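Local coordinates for ribosomal RNA processing protein 6 (Trypanosoma brucei brucei, PDB 4NLC) that probably trims single-stranded RNA from its 3' end as the exosome-associated exoribonuclease used in ribosomal RNA processing, at residues E81-V86 against F121-L126; L323-K328 against K338-V343. The protein carries 1 engineered substitution. One frame throughout, in Å; residues are numbered along the deposited sequence.

Contact 1 of 2, residues E81-V86 against F121-L126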
ATOM      1  N   GLU A  81      20.719  -6.836  -4.469  1.00 23.38           N
ATOM      2  CA  GLU A  81      21.302  -8.113  -4.049  1.00 23.81           C
ATOM      3  C   GLU A  81      22.311  -7.887  -2.932  1.00 29.50           C
ATOM      4  O   GLU A  81      22.295  -8.639  -1.960  1.00 30.05           O
ATOM      5  CB  GLU A  81      21.988  -8.823  -5.236  1.00 24.45           C
ATOM      6  CG  GLU A  81      20.991  -9.286  -6.278  1.00 25.65           C
ATOM      7  CD  GLU A  81      21.596  -9.910  -7.514  1.00 43.32           C
ATOM      8  OE1 GLU A  81      22.509  -9.297  -8.113  1.00 38.53           O
ATOM      9  OE2 GLU A  81      21.125 -10.999  -7.906  1.00 41.63           O
ATOM     10  N   ALA A  82      23.192  -6.853  -3.069  1.00 25.32           N
ATOM     11  CA  ALA A  82      24.168  -6.510  -2.035  1.00 25.83           C
ATOM     12  C   ALA A  82      23.415  -6.173  -0.730  1.00 29.41           C
ATOM     13  O   ALA A  82      23.825  -6.607   0.351  1.00 28.17           O
ATOM     14  CB  ALA A  82      25.034  -5.320  -2.469  1.00 26.59           C
ATOM     15  N   LEU A  83      22.296  -5.440  -0.845  1.00 26.76           N
ATOM     16  CA  LEU A  83      21.467  -5.067   0.310  1.00 27.40           C
ATOM     17  C   LEU A  83      20.839  -6.331   0.984  1.00 30.27           C
ATOM     18  O   LEU A  83      20.901  -6.466   2.195  1.00 30.77           O
ATOM     19  CB  LEU A  83      20.385  -4.051  -0.105  1.00 27.56           C
ATOM     20  CG  LEU A  83      19.176  -3.921   0.846  1.00 33.05           C
ATOM     21  CD1 LEU A  83      19.586  -3.359   2.226  1.00 33.11           C
ATOM     22  CD2 LEU A  83      18.097  -3.100   0.233  1.00 36.41           C
ATOM     23  N   VAL A  84      20.305  -7.256   0.188  1.00 25.47           N
ATOM     24  CA  VAL A  84      19.703  -8.504   0.657  1.00 24.78           C
ATOM     25  C   VAL A  84      20.732  -9.311   1.511  1.00 29.69           C
ATOM     26  O   VAL A  84      20.351  -9.849   2.545  1.00 30.56           O
ATOM     27  CB  VAL A  84      19.057  -9.303  -0.522  1.00 26.96           C
ATOM     28  CG1 VAL A  84      18.761 -10.764  -0.158  1.00 26.56           C
ATOM     29  CG2 VAL A  84      17.786  -8.602  -1.000  1.00 25.97           C
ATOM     30  N   ALA A  85      22.013  -9.325   1.126  1.00 26.61           N
ATOM     31  CA  ALA A  85      23.043 -10.062   1.890  1.00 26.99           C
ATOM     32  C   ALA A  85      23.379  -9.364   3.199  1.00 31.33           C
ATOM     33  O   ALA A  85      23.655 -10.042   4.181  1.00 31.67           O
ATOM     34  CB  ALA A  85      24.298 -10.300   1.055  1.00 27.22           C
ATOM     35  N   VAL A  86      23.334  -8.020   3.225  1.00 28.31           N
ATOM     36  CA  VAL A  86      23.556  -7.240   4.450  1.00 28.76           C
ATOM     37  C   VAL A  86      22.399  -7.596   5.437  1.00 31.83           C
ATOM     38  O   VAL A  86      22.657  -7.957   6.582  1.00 32.46           O
ATOM     39  CB  VAL A  86      23.610  -5.702   4.166  1.00 31.83           C
ATOM     40  CG1 VAL A  86      23.354  -4.884   5.429  1.00 31.09           C
ATOM     41  CG2 VAL A  86      24.935  -5.301   3.523  1.00 32.11           C
ATOM     42  N   PHE A 121      18.523   2.336   4.438  1.00 27.05           N
ATOM     43  CA  PHE A 121      18.444   2.072   3.011  1.00 25.98           C
ATOM     44  C   PHE A 121      17.127   2.587   2.472  1.00 27.89           C
ATOM     45  O   PHE A 121      16.126   2.610   3.190  1.00 26.85           O
ATOM     46  CB  PHE A 121      18.554   0.574   2.719  1.00 27.51           C
ATOM     47  CG  PHE A 121      19.863  -0.049   3.151  1.00 29.37           C
ATOM     48  CD1 PHE A 121      20.981  -0.009   2.317  1.00 31.18           C
ATOM     49  CD2 PHE A 121      19.981  -0.672   4.394  1.00 31.00           C
ATOM     50  CE1 PHE A 121      22.189  -0.594   2.710  1.00 32.29           C
ATOM     51  CE2 PHE A 121      21.186  -1.268   4.784  1.00 34.32           C
ATOM     52  CZ  PHE A 121      22.276  -1.241   3.925  1.00 32.97           C
ATOM     53  N   ILE A 122      17.151   3.050   1.231  1.00 25.09           N
ATOM     54  CA  ILE A 122      15.962   3.487   0.488  1.00 25.89           C
ATOM     55  C   ILE A 122      16.018   2.740  -0.811  1.00 29.04           C
ATOM     56  O   ILE A 122      17.012   2.851  -1.523  1.00 27.11           O
ATOM     57  CB  ILE A 122      15.802   5.022   0.309  1.00 29.37           C
ATOM     58  CG1 ILE A 122      15.471   5.693   1.651  1.00 29.66           C
ATOM     59  CG2 ILE A 122      14.718   5.346  -0.737  1.00 28.53           C
ATOM     60  CD1 ILE A 122      15.666   7.226   1.659  1.00 41.02           C
ATOM     61  N   VAL A 123      14.993   1.903  -1.062  1.00 25.15           N
ATOM     62  CA  VAL A 123      14.899   1.079  -2.247  1.00 25.56           C
ATOM     63  C   VAL A 123      13.939   1.658  -3.284  1.00 28.70           C
ATOM     64  O   VAL A 123      12.767   1.850  -3.014  1.00 27.62           O
ATOM     65  CB  VAL A 123      14.594  -0.421  -1.928  1.00 29.39           C
ATOM     66  CG1 VAL A 123      14.609  -1.274  -3.204  1.00 27.91           C
ATOM     67  CG2 VAL A 123      15.614  -0.957  -0.935  1.00 29.57           C
ATOM     68  N   ASP A 124      14.441   1.842  -4.510  1.00 26.65           N
ATOM     69  CA  ASP A 124      13.592   2.300  -5.587  1.00 27.16           C
ATOM     70  C   ASP A 124      12.824   1.139  -6.229  1.00 32.71           C
ATOM     71  O   ASP A 124      13.277   0.543  -7.206  1.00 31.67           O
ATOM     72  CB  ASP A 124      14.369   3.153  -6.600  1.00 29.11           C
ATOM     73  CG  ASP A 124      13.487   3.834  -7.615  1.00 32.56           C
ATOM     74  OD1 ASP A 124      12.337   3.369  -7.819  1.00 30.63           O
ATOM     75  OD2 ASP A 124      13.953   4.796  -8.246  1.00 36.52           O
ATOM     76  N   CYS A 125      11.637   0.850  -5.650  1.00 32.63           N
ATOM     77  CA  CYS A 125      10.584  -0.117  -6.029  1.00 33.13           C
ATOM     78  C   CYS A 125      10.124   0.030  -7.437  1.00 36.21           C
ATOM     79  O   CYS A 125       9.399  -0.847  -7.895  1.00 38.24           O
ATOM     80  CB  CYS A 125       9.373   0.055  -5.122  1.00 33.32           C
ATOM     81  SG  CYS A 125       9.622  -0.534  -3.470  1.00 37.00           S
ATOM     82  N   LEU A 126      10.298   1.204  -8.021  1.00 30.11           N
ATOM     83  CA  LEU A 126       9.870   1.430  -9.378  1.00 29.92           C
ATOM     84  C   LEU A 126      10.942   0.939 -10.320  1.00 35.04           C
ATOM     85  O   LEU A 126      10.662   0.135 -11.197  1.00 36.42           O
ATOM     86  CB  LEU A 126       9.536   2.912  -9.625  1.00 29.54           C
ATOM     87  CG  LEU A 126       8.243   3.419  -8.985  1.00 32.09           C
ATOM     88  CD1 LEU A 126       8.057   4.931  -9.225  1.00 30.93           C
ATOM     89  CD2 LEU A 126       7.032   2.619  -9.472  1.00 32.06           C
TER

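Contact 2 of 2, residues L323-K328 against K338-V343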
ATOM      1  N   LEU A 323     -22.510  12.600 -10.008  1.00 35.57           N
ATOM      2  CA  LEU A 323     -23.761  13.143  -9.523  1.00 36.27           C
ATOM      3  C   LEU A 323     -24.265  14.260 -10.396  1.00 37.64           C
ATOM      4  O   LEU A 323     -25.450  14.293 -10.680  1.00 37.65           O
ATOM      5  CB  LEU A 323     -23.663  13.593  -8.074  1.00 38.51           C
ATOM      6  CG  LEU A 323     -24.940  13.358  -7.284  1.00 44.84           C
ATOM      7  CD1 LEU A 323     -24.972  11.924  -6.725  1.00 46.21           C
ATOM      8  CD2 LEU A 323     -25.081  14.395  -6.186  1.00 49.17           C
ATOM      9  N   SER A 324     -23.363  15.095 -10.917  1.00 32.40           N
ATOM     10  CA  SER A 324     -23.705  16.200 -11.809  1.00 31.77           C
ATOM     11  C   SER A 324     -24.385  15.711 -13.098  1.00 34.81           C
ATOM     12  O   SER A 324     -25.357  16.312 -13.529  1.00 34.28           O
ATOM     13  CB  SER A 324     -22.462  17.011 -12.146  1.00 34.65           C
ATOM     14  OG  SER A 324     -22.868  18.263 -12.664  1.00 49.51           O
ATOM     15  N   ILE A 325     -23.871  14.626 -13.701  1.00 31.02           N
ATOM     16  CA  ILE A 325     -24.430  14.063 -14.928  1.00 30.33           C
ATOM     17  C   ILE A 325     -25.818  13.516 -14.620  1.00 34.64           C
ATOM     18  O   ILE A 325     -26.768  13.854 -15.316  1.00 34.99           O
ATOM     19  CB  ILE A 325     -23.489  12.997 -15.570  1.00 32.28           C
ATOM     20  CG1 ILE A 325     -22.193  13.653 -16.099  1.00 31.47           C
ATOM     21  CG2 ILE A 325     -24.220  12.205 -16.685  1.00 32.27           C
ATOM     22  CD1 ILE A 325     -21.167  12.678 -16.634  1.00 31.62           C
ATOM     23  N   ALA A 326     -25.928  12.715 -13.548  1.00 30.83           N
ATOM     24  CA  ALA A 326     -27.173  12.128 -13.070  1.00 30.49           C
ATOM     25  C   ALA A 326     -28.265  13.199 -12.837  1.00 34.31           C
ATOM     26  O   ALA A 326     -29.381  13.027 -13.300  1.00 32.75           O
ATOM     27  CB  ALA A 326     -26.911  11.353 -11.776  1.00 30.85           C
ATOM     28  N   THR A 327     -27.916  14.312 -12.177  1.00 32.24           N
ATOM     29  CA  THR A 327     -28.846  15.384 -11.804  1.00 32.62           C
ATOM     30  C   THR A 327     -29.249  16.233 -12.991  1.00 36.47           C
ATOM     31  O   THR A 327     -30.447  16.348 -13.275  1.00 36.41           O
ATOM     32  CB  THR A 327     -28.284  16.234 -10.643  1.00 41.66           C
ATOM     33  OG1 THR A 327     -27.072  16.832 -11.071  1.00 49.20           O
ATOM     34  CG2 THR A 327     -27.993  15.421  -9.393  1.00 38.41           C
ATOM     35  N   LYS A 328     -28.254  16.785 -13.712  1.00 31.67           N
ATOM     36  CA  LYS A 328     -28.474  17.672 -14.854  1.00 31.61           C
ATOM     37  C   LYS A 328     -28.937  16.979 -16.138  1.00 34.66           C
ATOM     38  O   LYS A 328     -29.492  17.660 -17.003  1.00 34.50           O
ATOM     39  CB  LYS A 328     -27.209  18.517 -15.136  1.00 35.17           C
ATOM     40  CG  LYS A 328     -26.870  19.537 -14.042  1.00 49.62           C
ATOM     41  CD  LYS A 328     -25.463  20.091 -14.254  1.00 69.65           C
ATOM     42  CE  LYS A 328     -25.157  21.329 -13.435  1.00 83.96           C
ATOM     43  NZ  LYS A 328     -23.855  21.943 -13.824  1.00 86.21           N
ATOM     44  N   LYS A 338     -19.021  19.822 -19.471  1.00 43.62           N
ATOM     45  CA  LYS A 338     -19.210  20.800 -18.395  1.00 44.59           C
ATOM     46  C   LYS A 338     -19.325  20.087 -17.021  1.00 50.81           C
ATOM     47  O   LYS A 338     -18.588  20.426 -16.096  1.00 52.37           O
ATOM     48  CB  LYS A 338     -20.439  21.670 -18.667  1.00 47.73           C
ATOM     49  CG  LYS A 338     -20.195  22.789 -19.665  1.00 71.82           C
ATOM     50  CD  LYS A 338     -21.328  23.804 -19.628  1.00 88.61           C
ATOM     51  CE  LYS A 338     -21.192  24.861 -20.702  1.00107.51           C
ATOM     52  NZ  LYS A 338     -22.422  25.698 -20.814  1.00118.24           N
ATOM     53  N   CYS A 339     -20.201  19.068 -16.915  1.00 46.56           N
ATOM     54  CA  CYS A 339     -20.399  18.276 -15.702  1.00 45.89           C
ATOM     55  C   CYS A 339     -19.096  17.640 -15.194  1.00 51.39           C
ATOM     56  O   CYS A 339     -18.854  17.626 -13.985  1.00 51.16           O
ATOM     57  CB  CYS A 339     -21.467  17.208 -15.926  1.00 45.04           C
ATOM     58  SG  CYS A 339     -23.099  17.850 -16.377  1.00 48.97           S
ATOM     59  N   CYS A 340     -18.263  17.125 -16.124  1.00 49.68           N
ATOM     60  CA  CYS A 340     -17.020  16.379 -15.871  1.00 49.84           C
ATOM     61  C   CYS A 340     -15.766  17.229 -15.562  1.00 56.32           C
ATOM     62  O   CYS A 340     -14.699  16.645 -15.407  1.00 55.29           O
ATOM     63  CB  CYS A 340     -16.747  15.432 -17.032  1.00 49.52           C
ATOM     64  SG  CYS A 340     -18.012  14.169 -17.269  1.00 52.44           S
ATOM     65  N   SER A 341     -15.867  18.564 -15.489  1.00 56.37           N
ATOM     66  CA  SER A 341     -14.697  19.427 -15.227  1.00 58.79           C
ATOM     67  C   SER A 341     -14.052  19.126 -13.847  1.00 62.91           C
ATOM     68  O   SER A 341     -14.800  19.083 -12.861  1.00 63.20           O
ATOM     69  CB  SER A 341     -15.075  20.907 -15.333  1.00 64.18           C
ATOM     70  OG  SER A 341     -15.766  21.195 -16.539  1.00 73.74           O
ATOM     71  N   PRO A 342     -12.714  18.874 -13.725  1.00 57.77           N
ATOM     72  CA  PRO A 342     -11.666  18.842 -14.773  1.00 57.55           C
ATOM     73  C   PRO A 342     -11.742  17.600 -15.663  1.00 58.15           C
ATOM     74  O   PRO A 342     -11.777  16.480 -15.156  1.00 56.57           O
ATOM     75  CB  PRO A 342     -10.359  18.943 -13.974  1.00 60.23           C
ATOM     76  CG  PRO A 342     -10.676  18.355 -12.631  1.00 64.37           C
ATOM     77  CD  PRO A 342     -12.156  18.583 -12.387  1.00 59.36           C
ATOM     78  N   VAL A 343     -11.805  17.810 -16.996  1.00 52.95           N
ATOM     79  CA  VAL A 343     -12.004  16.749 -17.985  1.00 49.73           C
ATOM     80  C   VAL A 343     -10.748  15.901 -18.232  1.00 48.44           C
ATOM     81  O   VAL A 343      -9.761  16.383 -18.781  1.00 47.73           O
ATOM     82  CB  VAL A 343     -12.617  17.258 -19.319  1.00 53.94           C
ATOM     83  CG1 VAL A 343     -12.955  16.091 -20.246  1.00 52.69           C
ATOM     84  CG2 VAL A 343     -13.860  18.107 -19.073  1.00 54.13           C
TER

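Contact 1 of 2, residues E81-V86 against F121-L126
L83 of helix 77-87 reaches across to the aromatic ring of F121 and the isopropyl group of V123, two residues on strand 120-123. Its CB is directed at the strand, but neither CB nor CG comes close to it; the two methyl groups at the end do the touching. CG lies anti to the backbone N (chi1 160°), which carries the fork clear of the helix and lets each branch take a separate partner. L83 CD1 sits over the middle of the F121 ring, 3.4 Å from the ring centroid and only 9° from the ring normal, a CH-pi contact over the face. The distances to the ring carbons are correspondingly similar, from 3.4 Å between L83 CD1 and F121 CG to 3.8 Å between L83 CD1 and F121 CZ. L83 CD2 turns to the other neighbour and presses on V123 CG2 at 3.5 Å, a tight fit for two methyl carbons. Leucine suits this place because one side chain ends in two methyls that can serve a flat partner and a branched one together. One turn further along the helix, V86 CG1 approaches F121 CZ obliquely at 4.1 Å, a lighter touch at the margin of the packing.

F121 and V123 both face the helix because alternate residues of a strand share a side; I122 between them points away and packs on V216 and A219 of helix 213-224. Strand 120-123 therefore lies between two helical layers, as in the alpha/beta RNase H-like fold of these exonucleases. Within the mixed sheet it is flanked by strand 71-74, parallel to it, and strand 108-115, antiparallel, while helix 77-87 covers the face carrying F121 and V123, the axis of its 81-86 part passing 11.0 Å from that of residues 121-123.

Contact 2 of 2, residues L323-K328 against K338-V343
C339 meets three side chains of helix 319-328, namely S324, I325 and K328, where two consecutive helices of the HRDC domain pack together. C339 closes helix 333-339 and directs its CB at the other helix; there S324 and I325 are adjacent and K328 follows one turn later, so the three gather on one side of the helix. The small cysteine permits close approach: the CA atoms of S324 and C339 are 5.5 Å apart. S324 OG lies beside both side-chain atoms of C339, 3.7 Å from CB and equally far from SG. I325 sets off with its CB alongside the interface rather than at C339, and the extended arm (chi2 175°) then leads toward the cysteines. Along that arm I325 CG1 packs on C339 CB at 3.6 Å, and I325 CD1 goes on to C340 SG at 3.5 Å, so one isoleucine spans two adjacent cysteines. A long branched chain suits this, since the same side chain also packs on V294 and I298 of helix 289-309. At the outer margin K328 lends its aliphatic part, K328 CD lying 3.9 Å from C339 SG; lysine fits an exposed border where methylenes cover sulfur and a charged end can stay in water.

C340 SG has a further significance. A disulfide between C340 and position 321 has been seen in another crystal of this protein; here 321 is an engineered serine, the link is absent, and the S321 hydroxyl is hydrogen-bonded to the carbonyl of C339. Beyond C340 the chain turns away from helix 319-328, through a cis peptide before P342. The turn is tied back where S341 OG donates to K338 O at 3.0 Å, the C=O...OG angle 122° and the hydroxyl lying 31° out of the carbonyl plane.

Contact 1 and contact 2 lie in different domains, on opposite sides of the chain's centre. Their own centres are 45 Å apart, and their nearest atoms remain about 23 Å from each other, so they do not touch. Along the chain they come in series: 81-86 with 121-126 closes within the exonuclease part long before 323-328 meets 338-343 in the HRDC part. They share no helix, strand or sheet. Contact 1 fixes a helix on the mixed sheet of the nuclease fold, whereas contact 2 joins two neighbouring helices of an all-helical module. Each therefore belongs to the packing of its own domain within this catalytic core of a longer protein.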